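Local coordinates for tailspike protein (Siphovirus 9NA, PDB 3RIQ) that binds Salmonella lipopolysaccharide as the receptor-binding domain of a phage tailspike and probably cleaves the polysaccharide as an endorhamnosidase, at residues 52-57 against 76-81; 69-74 against 148-153; 168-173 against 191-196. One frame throughout, in Å; residues are numbered along the deposited sequence.

How the contacts relate
Starting from the N terminus, residues 52-57 come first and pair with 76-81 one coil later, so contact 1 closes a short loop. Residues 69-74 lie within that loop, yet their partner, 148-153, lies beyond its end: contacts 1 and 2 cross. The chain between 81 and 148 includes the excursion carrying helices 107-112 and 137-140, which contact 2 closes. Contact 3 follows in series, joining 168-173 to 191-196 a coil further on. Ile57 and Val80 pack on Trp71, linking contacts 1 and 2, and Leu148 O meets Leu169 N, linking contacts 2 and 3. Together they tie successive coils near the N-terminal end of the parallel beta-helix.

Contact 1 of 3, residues 52-57 against 76-81; sequences GKVLTI and SGSKVI
Val54 straddles the carbonyl of Ser76: CG2 comes within 3.5 Å of Ser76 O, while CG1, anti to the valine's own backbone N (chi1 -174°), reaches the backbone of Gly77, 3.7 Å from its carbonyl carbon. At Leu55 the pairing begins, though not yet as backbone to backbone. Leu55 N gives its hydrogen to Ser78 OG at 2.9 Å, a somewhat bent bond, and the same hydroxyl is also bonded to Gly75 O, so it links Leu55 to the turn at Gly75. Leu55 O then accepts from Lys79 N at 3.0 Å. The leucine side chain leads away from Ser78 and packs on Ala30 and Phe50.

Thr56 pairs with Lys79 but touches Ile81 with its methyl, CG2 lying 3.7 Å from Ile81 CD1 as the two side chains cross. Its hydroxyl is turned to Lys60 of the second subunit, which also holds Val54 O. Ile57 completes the ladder with two nearly straight bonds: Ile57 N to Lys79 O, 2.9 Å at 176°, and Ile81 N to Ile57 O, 2.8 Å. Its side chain lies on the same face as Val80, with Ile57 CD1 4.3 Å from Val80 CG2, and both pack on Trp71 in the interior. Polar and subunit-facing groups outside, aliphatic residues stacked in register inside: this is the coil-on-coil stacking of a right-handed parallel beta-helix, here at the start of a strand pair in a trimeric tailspike.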
# COMPACT_ATOMS: atom_id res chain seq x y z
N GLY A 52 -22.03 35.92 -11.96
CA GLY A 52 -22.49 35.06 -10.89
C GLY A 52 -23.29 33.88 -11.35
O GLY A 52 -23.86 33.17 -10.53
N LYS A 53 -23.35 33.65 -12.66
CA LYS A 53 -24.20 32.57 -13.18
C LYS A 53 -23.59 31.20 -12.92
O LYS A 53 -22.36 31.02 -12.92
CB LYS A 53 -24.40 32.81 -14.69
CG LYS A 53 -25.26 34.07 -14.90
CD LYS A 53 -25.66 34.34 -16.33
CE LYS A 53 -24.53 34.82 -17.11
NZ LYS A 53 -24.93 35.64 -18.33
N VAL A 54 -24.47 30.23 -12.72
CA VAL A 54 -24.09 28.83 -12.47
C VAL A 54 -24.07 28.13 -13.83
O VAL A 54 -25.11 27.63 -14.32
CB VAL A 54 -25.03 28.14 -11.45
CG1 VAL A 54 -24.49 26.75 -11.13
CG2 VAL A 54 -25.17 29.00 -10.19
N LEU A 55 -22.89 28.13 -14.46
CA LEU A 55 -22.80 27.69 -15.86
C LEU A 55 -22.18 26.34 -16.03
O LEU A 55 -21.35 25.91 -15.22
CB LEU A 55 -22.01 28.72 -16.68
CG LEU A 55 -22.63 30.12 -16.76
CD1 LEU A 55 -21.71 31.05 -17.53
CD2 LEU A 55 -24.06 30.11 -17.39
N THR A 56 -22.62 25.64 -17.07
CA THR A 56 -21.90 24.48 -17.59
C THR A 56 -21.11 24.96 -18.78
O THR A 56 -21.71 25.37 -19.79
CB THR A 56 -22.91 23.42 -18.02
OG1 THR A 56 -23.79 23.12 -16.93
CG2 THR A 56 -22.19 22.14 -18.48
N ILE A 57 -19.78 24.99 -18.68
CA ILE A 57 -18.94 25.49 -19.79
C ILE A 57 -18.36 24.27 -20.51
O ILE A 57 -17.44 23.60 -20.00
CB ILE A 57 -17.84 26.47 -19.31
CG1 ILE A 57 -18.50 27.64 -18.59
CG2 ILE A 57 -17.00 26.93 -20.51
CD1 ILE A 57 -17.57 28.66 -18.00
N SER A 76 -20.91 29.85 -8.00
CA SER A 76 -20.69 28.61 -7.24
C SER A 76 -21.55 27.46 -7.77
O SER A 76 -22.75 27.65 -8.04
CB SER A 76 -20.96 28.84 -5.75
OG SER A 76 -20.12 29.88 -5.30
N GLY A 77 -20.92 26.29 -7.97
CA GLY A 77 -21.62 25.15 -8.54
C GLY A 77 -21.42 24.99 -10.05
O GLY A 77 -21.93 24.02 -10.63
N SER A 78 -20.72 25.94 -10.70
CA SER A 78 -20.39 25.80 -12.13
C SER A 78 -19.45 24.61 -12.38
O SER A 78 -18.76 24.11 -11.46
CB SER A 78 -19.69 27.07 -12.67
OG SER A 78 -20.60 28.17 -12.61
N LYS A 79 -19.48 24.13 -13.62
CA LYS A 79 -18.59 23.07 -14.05
C LYS A 79 -17.94 23.45 -15.37
O LYS A 79 -18.64 24.01 -16.24
CB LYS A 79 -19.34 21.73 -14.21
CG LYS A 79 -18.44 20.53 -14.49
CD LYS A 79 -19.27 19.24 -14.59
CE LYS A 79 -19.75 18.76 -13.20
NZ LYS A 79 -20.75 17.61 -13.28
N VAL A 80 -16.65 23.17 -15.52
CA VAL A 80 -15.91 23.49 -16.74
C VAL A 80 -15.38 22.17 -17.30
O VAL A 80 -14.59 21.44 -16.65
CB VAL A 80 -14.75 24.50 -16.44
CG1 VAL A 80 -14.05 24.91 -17.74
CG2 VAL A 80 -15.30 25.75 -15.72
N ILE A 81 -15.85 21.83 -18.50
CA ILE A 81 -15.68 20.48 -19.05
C ILE A 81 -14.66 20.48 -20.18
O ILE A 81 -14.85 21.13 -21.22
CB ILE A 81 -17.04 19.95 -19.57
CG1 ILE A 81 -18.09 20.03 -18.45
CG2 ILE A 81 -16.90 18.53 -20.11
CD1 ILE A 81 -19.48 19.61 -18.88

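Contact 2 of 3, residues 69-74 against 148-153; sequences LNWNNL and LRVNSA
Strands 69-72 and 148-151 run parallel, their axes 22° apart, and three backbone bonds join them: Arg149 N to Leu69 O, Trp71 N to Arg149 O (2.8 Å) and Asn151 N to Trp71 O.

On the inner face Leu148 does most of the work. Its two torsions together (chi1 -169°, chi2 66°) bring CD1 over one face of the indole, 3.6 Å from the centroid of the five-membered ring and almost on its normal, a CH-pi contact. The same methyl lies 3.9 Å from Leu69 CG, filling the place between leucine and tryptophan. Val150 CG2 packs at 4.3 Å on Trp71 CB and comes obliquely toward the ring, and Phe50 meets the indole edge-to-face.

The outer face is amide chemistry. Asn151 OD1 takes a hydrogen from Asn72 ND2 at 2.9 Å, received on a lone pair in the carbonyl plane, the two amides being nearly coplanar. A second, weak bond comes from Asn70 ND2, 3.4 Å from that same oxygen. Asn70 ND2 also donates to a water (2.7 Å) that accepts from Arg149 NH1. The arginine chain runs extended past this amide, with CD 3.5 Å from Asn70 ND2; NE donates to Thr171 OG1 and NH2 makes a salt bridge with Glu194 OE1, while NH1 also meets a glycerol.

Beyond Asn72 the strands separate and water takes over: one molecule joins Trp71 O, Leu74 N and Asn151 O, another Asn73 N and Asn151 O. The chemistry therefore splits by face, with dispersion inside and a directional amide-water network outside that probably helps hold the amides of Asn70, Asn72 and Asn151 in place and leads through Arg149 to Glu194.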
# COMPACT_ATOMS: atom_id res chain seq x y z
N LEU A 69 -5.77 34.68 -19.39
CA LEU A 69 -7.22 34.88 -19.64
C LEU A 69 -7.90 34.81 -18.25
O LEU A 69 -7.86 33.76 -17.58
CB LEU A 69 -7.73 33.78 -20.58
CG LEU A 69 -9.25 33.72 -20.83
CD1 LEU A 69 -9.79 35.06 -21.42
CD2 LEU A 69 -9.54 32.57 -21.82
N ASN A 70 -8.49 35.91 -17.80
CA ASN A 70 -9.16 35.98 -16.46
C ASN A 70 -10.63 35.62 -16.54
O ASN A 70 -11.38 36.16 -17.39
CB ASN A 70 -9.06 37.41 -15.89
CG ASN A 70 -7.64 37.87 -15.73
OD1 ASN A 70 -7.10 38.65 -16.55
ND2 ASN A 70 -7.02 37.43 -14.66
N TRP A 71 -11.06 34.72 -15.66
CA TRP A 71 -12.47 34.36 -15.52
C TRP A 71 -12.96 34.83 -14.16
O TRP A 71 -12.51 34.33 -13.10
CB TRP A 71 -12.66 32.86 -15.67
CG TRP A 71 -12.63 32.37 -17.11
CD1 TRP A 71 -12.26 33.07 -18.25
CD2 TRP A 71 -13.02 31.07 -17.54
NE1 TRP A 71 -12.41 32.24 -19.36
CE2 TRP A 71 -12.87 31.02 -18.95
CE3 TRP A 71 -13.49 29.91 -16.86
CZ2 TRP A 71 -13.14 29.84 -19.70
CZ3 TRP A 71 -13.77 28.77 -17.60
CH2 TRP A 71 -13.60 28.74 -19.02
N ASN A 72 -13.90 35.78 -14.20
CA ASN A 72 -14.37 36.48 -12.99
C ASN A 72 -15.85 36.22 -12.77
O ASN A 72 -16.60 36.00 -13.72
CB ASN A 72 -14.15 37.99 -13.16
CG ASN A 72 -12.71 38.32 -13.42
OD1 ASN A 72 -12.38 39.21 -14.23
ND2 ASN A 72 -11.84 37.66 -12.73
N ASN A 73 -16.27 36.23 -11.52
CA ASN A 73 -17.67 36.04 -11.13
C ASN A 73 -18.32 34.78 -11.68
O ASN A 73 -19.49 34.77 -12.03
CB ASN A 73 -18.50 37.28 -11.53
CG ASN A 73 -17.94 38.54 -10.91
OD1 ASN A 73 -17.63 38.58 -9.72
ND2 ASN A 73 -17.85 39.60 -11.70
N LEU A 74 -17.58 33.69 -11.70
CA LEU A 74 -18.18 32.43 -12.10
C LEU A 74 -18.96 31.92 -10.93
O LEU A 74 -18.42 31.86 -9.82
CB LEU A 74 -17.07 31.43 -12.51
CG LEU A 74 -17.54 30.10 -13.09
CD1 LEU A 74 -18.45 30.35 -14.32
CD2 LEU A 74 -16.32 29.20 -13.49
N LEU A 148 -5.03 30.17 -17.68
CA LEU A 148 -6.39 30.55 -17.25
C LEU A 148 -6.29 30.94 -15.79
O LEU A 148 -5.83 30.14 -14.97
CB LEU A 148 -7.34 29.33 -17.39
CG LEU A 148 -8.84 29.72 -17.21
CD1 LEU A 148 -9.32 30.64 -18.36
CD2 LEU A 148 -9.69 28.46 -17.07
N ARG A 149 -6.74 32.15 -15.44
CA ARG A 149 -6.78 32.59 -14.05
C ARG A 149 -8.24 32.73 -13.66
O ARG A 149 -8.96 33.62 -14.17
CB ARG A 149 -6.04 33.91 -13.88
CG ARG A 149 -5.88 34.32 -12.41
CD ARG A 149 -5.15 35.62 -12.25
NE ARG A 149 -4.51 35.66 -10.92
CZ ARG A 149 -3.61 36.57 -10.56
NH1 ARG A 149 -3.32 37.58 -11.39
NH2 ARG A 149 -3.02 36.48 -9.36
N VAL A 150 -8.69 31.85 -12.75
CA VAL A 150 -10.07 31.88 -12.23
C VAL A 150 -10.00 32.63 -10.90
O VAL A 150 -9.30 32.18 -9.98
CB VAL A 150 -10.61 30.46 -12.06
CG1 VAL A 150 -11.96 30.47 -11.35
CG2 VAL A 150 -10.69 29.75 -13.40
N ASN A 151 -10.68 33.78 -10.81
CA ASN A 151 -10.56 34.64 -9.64
C ASN A 151 -11.78 34.57 -8.73
O ASN A 151 -12.92 34.73 -9.19
CB ASN A 151 -10.39 36.08 -10.12
CG ASN A 151 -9.12 36.30 -10.96
OD1 ASN A 151 -9.16 36.81 -12.11
ND2 ASN A 151 -8.01 35.93 -10.40
N SER A 152 -11.53 34.35 -7.44
CA SER A 152 -12.55 34.42 -6.38
C SER A 152 -13.80 33.63 -6.75
O SER A 152 -14.91 34.17 -6.76
CB SER A 152 -12.89 35.88 -6.07
OG SER A 152 -11.74 36.50 -5.52
N ALA A 153 -13.61 32.35 -7.06
CA ALA A 153 -14.73 31.43 -7.29
C ALA A 153 -14.72 30.34 -6.23
O ALA A 153 -13.64 29.93 -5.78
CB ALA A 153 -14.64 30.83 -8.71
O HOH W 1 -4.69 38.44 -13.75
O HOH W 2 -14.59 33.44 -11.18
O HOH W 3 -14.55 36.90 -9.35
O HOH W 4 -17.09 34.10 -8.59

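Contact 3 of 3, residues 168-173 against 191-196; sequences YLFTLC and ITFENH
Thr171 OG1 donates to Glu194 OE1 at 2.7 Å, meeting the oxygen nearly along its C-O bond. The glutamate reaches it by lying fully extended alongside the threonine, a chi1 of -180° carrying the chain away from its own amide. Leu169 CD1 fits against this arm and against Thr192 CB, 3.8 Å away.

On the buried face Phe170 and Phe193 lie side by side, planes 26° apart but displaced, with little of one ring over the other: Phe170 CD2 is 3.7 Å from Phe193 CE1. Ile191 CD1 tucks 3.7 Å from Tyr168 CB, while its CG2 comes to the edge of the Phe170 ring. Side chains stacked from coil to coil in this way fill the interior of a parallel beta-helix.

Four backbone bonds set this register, the shortest from Glu194 N to Phe170 O, 2.7 Å, and the last from Leu172 N to Glu194 O. Where the chain turns away, Asn195 takes over: ND2 donates to Cys173 O at 3.0 Å, and Asn225 ND2 donates to OD1. Further out, Phe158 meets Phe170 edge-to-face, Phe222 adjoins Phe193, and Arg149 of the preceding coil also reaches Glu194 OE1, giving that oxygen a charged partner besides the threonine.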
# COMPACT_ATOMS: atom_id res chain seq x y z
N TYR A 168 -3.35 26.36 -15.26
CA TYR A 168 -4.54 26.83 -14.57
C TYR A 168 -4.14 27.42 -13.24
O TYR A 168 -3.49 26.76 -12.40
CB TYR A 168 -5.56 25.69 -14.35
CG TYR A 168 -6.04 25.13 -15.67
CD1 TYR A 168 -7.22 25.59 -16.26
CD2 TYR A 168 -5.29 24.16 -16.36
CE1 TYR A 168 -7.64 25.10 -17.49
CE2 TYR A 168 -5.69 23.67 -17.58
CZ TYR A 168 -6.86 24.15 -18.16
OH TYR A 168 -7.28 23.65 -19.36
N LEU A 169 -4.57 28.67 -13.03
CA LEU A 169 -4.26 29.42 -11.79
C LEU A 169 -5.59 29.79 -11.10
O LEU A 169 -6.40 30.51 -11.70
CB LEU A 169 -3.43 30.65 -12.13
CG LEU A 169 -3.22 31.69 -11.01
CD1 LEU A 169 -2.42 31.08 -9.89
CD2 LEU A 169 -2.45 32.82 -11.62
N PHE A 170 -5.79 29.33 -9.88
CA PHE A 170 -7.01 29.63 -9.11
C PHE A 170 -6.59 30.58 -8.01
O PHE A 170 -5.81 30.20 -7.11
CB PHE A 170 -7.62 28.34 -8.53
CG PHE A 170 -8.11 27.42 -9.59
CD1 PHE A 170 -9.40 27.58 -10.10
CD2 PHE A 170 -7.29 26.40 -10.09
CE1 PHE A 170 -9.89 26.73 -11.13
CE2 PHE A 170 -7.77 25.54 -11.11
CZ PHE A 170 -9.06 25.72 -11.65
N THR A 171 -7.13 31.80 -8.08
CA THR A 171 -6.76 32.89 -7.14
C THR A 171 -7.90 33.15 -6.18
O THR A 171 -9.00 33.49 -6.62
CB THR A 171 -6.36 34.15 -7.92
OG1 THR A 171 -5.21 33.84 -8.72
CG2 THR A 171 -6.02 35.34 -6.98
N LEU A 172 -7.64 33.01 -4.87
CA LEU A 172 -8.68 33.24 -3.82
C LEU A 172 -9.92 32.35 -4.04
O LEU A 172 -11.07 32.80 -3.85
CB LEU A 172 -9.08 34.73 -3.66
CG LEU A 172 -7.98 35.66 -3.13
CD1 LEU A 172 -8.53 37.10 -3.06
CD2 LEU A 172 -7.53 35.23 -1.73
N CYS A 173 -9.68 31.09 -4.43
CA CYS A 173 -10.75 30.15 -4.63
C CYS A 173 -10.83 29.16 -3.48
O CYS A 173 -9.83 28.93 -2.77
CB CYS A 173 -10.55 29.37 -5.95
SG CYS A 173 -10.72 30.43 -7.45
N ILE A 191 -1.23 23.20 -12.00
CA ILE A 191 -2.41 23.72 -11.32
C ILE A 191 -1.94 24.41 -10.07
O ILE A 191 -1.21 23.79 -9.27
CB ILE A 191 -3.36 22.57 -10.89
CG1 ILE A 191 -3.82 21.71 -12.09
CG2 ILE A 191 -4.56 23.16 -10.11
CD1 ILE A 191 -4.64 22.34 -13.03
N THR A 192 -2.35 25.65 -9.86
CA THR A 192 -1.93 26.39 -8.66
C THR A 192 -3.14 26.90 -7.91
O THR A 192 -4.02 27.51 -8.51
CB THR A 192 -1.06 27.63 -9.04
OG1 THR A 192 0.09 27.23 -9.78
CG2 THR A 192 -0.64 28.44 -7.79
N PHE A 193 -3.15 26.71 -6.59
CA PHE A 193 -4.19 27.30 -5.73
C PHE A 193 -3.54 28.42 -4.94
O PHE A 193 -2.76 28.17 -3.98
CB PHE A 193 -4.84 26.24 -4.83
CG PHE A 193 -5.41 25.09 -5.59
CD1 PHE A 193 -6.56 25.28 -6.37
CD2 PHE A 193 -4.80 23.82 -5.55
CE1 PHE A 193 -7.12 24.23 -7.10
CE2 PHE A 193 -5.37 22.75 -6.27
CZ PHE A 193 -6.53 22.96 -7.04
N GLU A 194 -3.77 29.66 -5.39
CA GLU A 194 -3.05 30.84 -4.88
C GLU A 194 -3.94 31.63 -3.94
O GLU A 194 -4.84 32.34 -4.41
CB GLU A 194 -2.67 31.70 -6.09
CG GLU A 194 -1.90 32.96 -5.75
CD GLU A 194 -1.76 33.86 -6.95
OE1 GLU A 194 -2.72 34.08 -7.66
OE2 GLU A 194 -0.67 34.36 -7.22
N ASN A 195 -3.71 31.51 -2.62
CA ASN A 195 -4.60 32.15 -1.63
C ASN A 195 -3.93 33.14 -0.68
O ASN A 195 -4.48 33.49 0.35
CB ASN A 195 -5.40 31.08 -0.84
CG ASN A 195 -6.35 30.29 -1.73
OD1 ASN A 195 -5.93 29.43 -2.47
ND2 ASN A 195 -7.61 30.63 -1.69
N HIS A 196 -2.75 33.65 -1.03
CA HIS A 196 -2.07 34.53 -0.09
C HIS A 196 -2.54 36.00 -0.10
O HIS A 196 -2.06 36.77 0.70
CB HIS A 196 -0.57 34.53 -0.36
CG HIS A 196 -0.23 35.16 -1.67
ND1 HIS A 196 -0.65 34.62 -2.87
CD2 HIS A 196 0.41 36.31 -1.97
CE1 HIS A 196 -0.26 35.41 -3.85
NE2 HIS A 196 0.40 36.44 -3.33
O HOH W 5 -0.76 27.08 -12.42
O HOH W 6 -7.29 29.53 -4.95